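Putative NAD dependent dehydrogenase (Micromonospora echinospora, PDB 6NOR) probably acts as an NAD-dependent oxidoreductase in the biosynthesis of gentamicin, binding NAD through a Rossmann-type domain. Local coordinates at residues F145-A158 with G270-V282. Numbering follows the deposited sequence.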
loop_
_atom_site.group_PDB
_atom_site.type_symbol
_atom_site.label_atom_id
_atom_site.label_comp_id
_atom_site.label_asym_id
_atom_site.label_seq_id
_atom_site.Cartn_x
_atom_site.Cartn_y
_atom_site.Cartn_z
ATOM N N PHE A 145 12.909 -17.569 -9.948
ATOM C CA PHE A 145 12.624 -16.234 -9.442
ATOM C C PHE A 145 13.809 -15.289 -9.545
ATOM O O PHE A 145 13.628 -14.075 -9.525
ATOM C CB PHE A 145 12.102 -16.288 -7.996
ATOM C CG PHE A 145 10.767 -16.970 -7.878
ATOM C CD1 PHE A 145 9.631 -16.368 -8.365
ATOM C CD2 PHE A 145 10.662 -18.231 -7.321
ATOM C CE1 PHE A 145 8.398 -17.000 -8.279
ATOM C CE2 PHE A 145 9.445 -18.873 -7.239
ATOM C CZ PHE A 145 8.311 -18.259 -7.712
ATOM N N VAL A 146 15.019 -15.812 -9.702
ATOM C CA VAL A 146 16.147 -14.904 -9.888
ATOM C C VAL A 146 16.134 -14.350 -11.307
ATOM O O VAL A 146 16.954 -13.525 -11.636
ATOM C CB VAL A 146 17.511 -15.576 -9.594
ATOM C CG1 VAL A 146 17.618 -15.940 -8.139
ATOM C CG2 VAL A 146 17.712 -16.822 -10.467
ATOM N N TYR A 147 15.190 -14.791 -12.140
ATOM C CA TYR A 147 15.046 -14.231 -13.488
ATOM C C TYR A 147 13.805 -13.362 -13.609
ATOM O O TYR A 147 13.527 -12.812 -14.667
ATOM C CB TYR A 147 14.958 -15.328 -14.572
ATOM C CG TYR A 147 16.113 -16.288 -14.656
ATOM C CD1 TYR A 147 16.122 -17.442 -13.894
ATOM C CD2 TYR A 147 17.165 -16.086 -15.547
ATOM C CE1 TYR A 147 17.161 -18.359 -13.967
ATOM C CE2 TYR A 147 18.225 -17.011 -15.634
ATOM C CZ TYR A 147 18.205 -18.143 -14.826
ATOM O OH TYR A 147 19.205 -19.077 -14.872
ATOM N N ALA A 148 13.034 -13.278 -12.538
ATOM C CA ALA A 148 11.836 -12.460 -12.533
ATOM C C ALA A 148 12.209 -10.992 -12.714
ATOM O O ALA A 148 13.017 -10.456 -11.972
ATOM C CB ALA A 148 11.042 -12.661 -11.228
ATOM N N PRO A 149 11.609 -10.345 -13.710
ATOM C CA PRO A 149 11.896 -8.970 -14.132
ATOM C C PRO A 149 11.930 -7.983 -12.959
ATOM O O PRO A 149 12.829 -7.148 -12.851
ATOM C CB PRO A 149 10.731 -8.652 -15.066
ATOM C CG PRO A 149 10.263 -9.972 -15.548
ATOM C CD PRO A 149 10.471 -10.928 -14.437
ATOM N N LYS A 150 10.945 -8.099 -12.080
ATOM C CA LYS A 150 10.862 -7.254 -10.906
ATOM C C LYS A 150 12.039 -7.458 -9.961
ATOM O O LYS A 150 12.586 -6.490 -9.440
ATOM C CB LYS A 150 9.541 -7.512 -10.172
ATOM C CG LYS A 150 9.324 -6.669 -8.968
ATOM C CD LYS A 150 7.990 -6.976 -8.319
ATOM C CE LYS A 150 6.877 -6.861 -9.330
ATOM N NZ LYS A 150 5.603 -7.101 -8.676
ATOM N N PHE A 151 12.422 -8.715 -9.739
ATOM C CA PHE A 151 13.521 -9.037 -8.839
ATOM C C PHE A 151 14.874 -8.685 -9.448
ATOM O O PHE A 151 15.778 -8.303 -8.744
ATOM C CB PHE A 151 13.478 -10.520 -8.459
ATOM C CG PHE A 151 12.377 -10.872 -7.490
ATOM C CD1 PHE A 151 11.695 -9.891 -6.800
ATOM C CD2 PHE A 151 12.010 -12.175 -7.296
ATOM C CE1 PHE A 151 10.672 -10.220 -5.911
ATOM C CE2 PHE A 151 11.000 -12.513 -6.414
ATOM C CZ PHE A 151 10.327 -11.534 -5.722
ATOM N N VAL A 152 15.003 -8.797 -10.760
ATOM C CA VAL A 152 16.208 -8.384 -11.447
ATOM C C VAL A 152 16.443 -6.894 -11.253
ATOM O O VAL A 152 17.533 -6.470 -10.882
ATOM C CB VAL A 152 16.131 -8.717 -12.950
ATOM C CG1 VAL A 152 17.249 -8.059 -13.693
ATOM C CG2 VAL A 152 16.176 -10.224 -13.153
ATOM N N ARG A 153 15.400 -6.108 -11.478
ATOM C CA ARG A 153 15.421 -4.693 -11.144
ATOM C C ARG A 153 15.835 -4.429 -9.706
ATOM O O ARG A 153 16.679 -3.594 -9.453
ATOM C CB ARG A 153 14.052 -4.075 -11.388
ATOM C CG ARG A 153 14.003 -2.610 -11.054
ATOM C CD ARG A 153 15.048 -1.840 -11.842
ATOM N NE ARG A 153 14.685 -0.445 -11.983
ATOM C CZ ARG A 153 15.551 0.557 -12.020
ATOM N NH1 ARG A 153 16.844 0.318 -11.908
ATOM N NH2 ARG A 153 15.120 1.801 -12.163
ATOM N N ALA A 154 15.245 -5.144 -8.762
ATOM C CA ALA A 154 15.569 -4.938 -7.360
ATOM C C ALA A 154 17.015 -5.361 -7.050
ATOM O O ALA A 154 17.700 -4.744 -6.226
ATOM C CB ALA A 154 14.593 -5.698 -6.476
ATOM N N HIS A 155 17.466 -6.423 -7.707
ATOM C CA HIS A 155 18.840 -6.875 -7.569
ATOM C C HIS A 155 19.828 -5.796 -8.016
ATOM O O HIS A 155 20.848 -5.579 -7.378
ATOM C CB HIS A 155 19.044 -8.164 -8.370
ATOM C CG HIS A 155 20.475 -8.559 -8.525
ATOM N ND1 HIS A 155 21.138 -9.350 -7.610
ATOM C CD2 HIS A 155 21.377 -8.262 -9.491
ATOM C CE1 HIS A 155 22.384 -9.533 -8.009
ATOM N NE2 HIS A 155 22.556 -8.885 -9.148
ATOM N N GLU A 156 19.506 -5.116 -9.107
ATOM C CA GLU A 156 20.324 -4.019 -9.625
ATOM C C GLU A 156 20.451 -2.847 -8.639
ATOM O O GLU A 156 21.541 -2.305 -8.461
ATOM C CB GLU A 156 19.746 -3.526 -10.955
ATOM C CG GLU A 156 20.461 -2.342 -11.563
ATOM C CD GLU A 156 19.682 -1.717 -12.715
ATOM O OE1 GLU A 156 20.168 -0.720 -13.293
ATOM O OE2 GLU A 156 18.582 -2.221 -13.039
ATOM N N LEU A 157 19.352 -2.465 -7.987
ATOM C CA LEU A 157 19.404 -1.407 -6.961
ATOM C C LEU A 157 20.099 -1.879 -5.709
ATOM O O LEU A 157 20.719 -1.093 -5.019
ATOM C CB LEU A 157 17.999 -0.903 -6.576
ATOM C CG LEU A 157 17.153 -0.439 -7.761
ATOM C CD1 LEU A 157 15.789 -0.019 -7.339
ATOM C CD2 LEU A 157 17.847 0.674 -8.488
ATOM N N ALA A 158 19.969 -3.162 -5.390
ATOM C CA ALA A 158 20.614 -3.682 -4.189
ATOM C C ALA A 158 22.130 -3.755 -4.366
ATOM O O ALA A 158 22.865 -4.020 -3.421
ATOM C CB ALA A 158 20.050 -5.058 -3.824
ATOM N N GLY A 270 20.797 2.689 3.062
ATOM C CA GLY A 270 19.606 2.502 2.250
ATOM C C GLY A 270 19.010 1.106 2.317
ATOM O O GLY A 270 19.537 0.241 3.002
ATOM N N LEU A 271 17.900 0.898 1.610
ATOM C CA LEU A 271 17.257 -0.405 1.567
ATOM C C LEU A 271 16.509 -0.616 0.265
ATOM O O LEU A 271 16.162 0.337 -0.419
ATOM C CB LEU A 271 16.305 -0.580 2.755
ATOM C CG LEU A 271 15.080 0.334 2.868
ATOM C CD1 LEU A 271 13.894 -0.203 2.080
ATOM C CD2 LEU A 271 14.711 0.555 4.334
ATOM N N VAL A 272 16.274 -1.879 -0.081
ATOM C CA VAL A 272 15.501 -2.220 -1.257
ATOM C C VAL A 272 14.526 -3.345 -0.919
ATOM O O VAL A 272 14.904 -4.295 -0.267
ATOM C CB VAL A 272 16.401 -2.650 -2.431
ATOM C CG1 VAL A 272 15.564 -2.947 -3.663
ATOM C CG2 VAL A 272 17.406 -1.587 -2.758
ATOM N N THR A 273 13.266 -3.220 -1.332
ATOM C CA THR A 273 12.291 -4.290 -1.145
ATOM C C THR A 273 11.523 -4.512 -2.415
ATOM O O THR A 273 11.436 -3.621 -3.253
ATOM C CB THR A 273 11.255 -4.020 -0.005
ATOM O OG1 THR A 273 10.352 -2.984 -0.396
ATOM C CG2 THR A 273 11.936 -3.666 1.331
ATOM N N ALA A 274 10.969 -5.709 -2.558
ATOM C CA ALA A 274 10.191 -6.049 -3.733
ATOM C C ALA A 274 9.185 -7.114 -3.357
ATOM O O ALA A 274 9.466 -7.998 -2.567
ATOM C CB ALA A 274 11.086 -6.514 -4.874
ATOM N N ASP A 275 8.002 -7.001 -3.930
ATOM C CA ASP A 275 6.883 -7.852 -3.604
ATOM C C ASP A 275 6.287 -8.390 -4.893
ATOM O O ASP A 275 5.759 -7.631 -5.706
ATOM C CB ASP A 275 5.855 -7.044 -2.804
ATOM C CG ASP A 275 4.752 -7.885 -2.229
ATOM O OD1 ASP A 275 4.354 -8.887 -2.861
ATOM O OD2 ASP A 275 4.256 -7.520 -1.140
ATOM N N LEU A 276 6.365 -9.696 -5.083
ATOM C CA LEU A 276 5.918 -10.297 -6.337
ATOM C C LEU A 276 4.400 -10.326 -6.480
ATOM O O LEU A 276 3.848 -9.688 -7.371
ATOM C CB LEU A 276 6.469 -11.710 -6.472
ATOM C CG LEU A 276 6.221 -12.398 -7.807
ATOM C CD1 LEU A 276 6.803 -11.572 -8.937
ATOM C CD2 LEU A 276 6.795 -13.807 -7.826
ATOM N N TRP A 277 3.736 -11.075 -5.609
ATOM C CA TRP A 277 2.295 -11.308 -5.717
ATOM C C TRP A 277 1.420 -10.178 -5.165
ATOM O O TRP A 277 0.326 -9.972 -5.673
ATOM C CB TRP A 277 1.928 -12.618 -5.025
ATOM C CG TRP A 277 2.684 -13.764 -5.610
ATOM C CD1 TRP A 277 3.660 -14.500 -5.014
ATOM C CD2 TRP A 277 2.570 -14.251 -6.940
ATOM N NE1 TRP A 277 4.154 -15.436 -5.888
ATOM C CE2 TRP A 277 3.498 -15.302 -7.083
ATOM C CE3 TRP A 277 1.763 -13.908 -8.031
ATOM C CZ2 TRP A 277 3.629 -16.025 -8.267
ATOM C CZ3 TRP A 277 1.902 -14.626 -9.208
ATOM C CH2 TRP A 277 2.828 -15.672 -9.312
ATOM N N GLN A 278 1.901 -9.442 -4.155
ATOM C CA GLN A 278 1.141 -8.307 -3.611
ATOM C C GLN A 278 1.656 -6.978 -4.165
ATOM O O GLN A 278 1.255 -5.925 -3.708
ATOM C CB GLN A 278 1.190 -8.265 -2.072
ATOM C CG GLN A 278 0.395 -9.354 -1.372
ATOM C CD GLN A 278 1.012 -10.743 -1.532
ATOM O OE1 GLN A 278 2.172 -10.971 -1.176
ATOM N NE2 GLN A 278 0.241 -11.669 -2.079
ATOM N N GLY A 279 2.548 -7.029 -5.147
ATOM C CA GLY A 279 3.060 -5.812 -5.749
ATOM C C GLY A 279 2.763 -5.700 -7.233
ATOM O O GLY A 279 3.526 -5.117 -7.990
ATOM N N MET A 280 1.639 -6.249 -7.662
ATOM C CA MET A 280 1.337 -6.221 -9.071
ATOM C C MET A 280 0.501 -5.021 -9.488
ATOM O O MET A 280 0.322 -4.791 -10.671
ATOM C CB MET A 280 0.673 -7.525 -9.481
ATOM C CG MET A 280 1.678 -8.340 -10.240
ATOM S SD MET A 280 1.306 -10.004 -10.653
ATOM C CE MET A 280 2.953 -10.656 -10.765
ATOM N N GLY A 281 0.026 -4.242 -8.518
ATOM C CA GLY A 281 -0.613 -2.969 -8.794
ATOM C C GLY A 281 -2.039 -3.061 -9.307
ATOM O O GLY A 281 -2.567 -2.095 -9.828
ATOM N N VAL A 282 -2.664 -4.224 -9.177
ATOM C CA VAL A 282 -4.069 -4.371 -9.546
ATOM C C VAL A 282 -4.889 -4.739 -8.320
ATOM O O VAL A 282 -4.515 -5.627 -7.567
ATOM C CB VAL A 282 -4.262 -5.446 -10.638
ATOM C CG1 VAL A 282 -5.725 -5.610 -11.006
ATOM C CG2 VAL A 282 -3.456 -5.100 -11.844
#
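Lys150 reaches from helix 149-157 into the turn that follows strand 270-275. Its ammonium group donates to two backbone carbonyls there. Lys150 NZ lies 3.0 Å from Asp275 O, tilted modestly from that carbonyl plane. Lys150 NZ is also 3.0 Å from Gly279 O, which it meets from above the plane, at a C=O...N angle of 105°. A third, weak bond goes to Leu276 O. The chain starts with CG anti to the backbone N (chi1 -178°) and bends only at chi3, which carries NZ into the turn. The same turn is held from within by an Asx motif, in which Gln278 N donates to Asp275 OD1 at 2.8 Å.

Beside the lysine the contact is apolar. Ala154 CB and Ala274 CB meet at 3.9 Å, so helix and strand pack closely. Ala274 CB also sits at the edge of the Phe151 ring, near its plane. Val272 divides its branches, CG1 against Ala154 CB and CG2 against Leu157 CB. Leu276 CD2 comes within 3.6 Å of Phe145 CE1, and the two side chains cross at about a right angle.

The Phe145 ring is edge-to-face with His201, and its side chain lies close to that of Asn144, which binds NAD. Strand 270-275 pairs with strand 260-267 and with a strand of the second subunit. Helix 149-157 runs antiparallel to strand 270-275 and packs on a sheet continued between subunits, in the C-terminal domain of a GFO/IDH/MocA-family oxidoreductase.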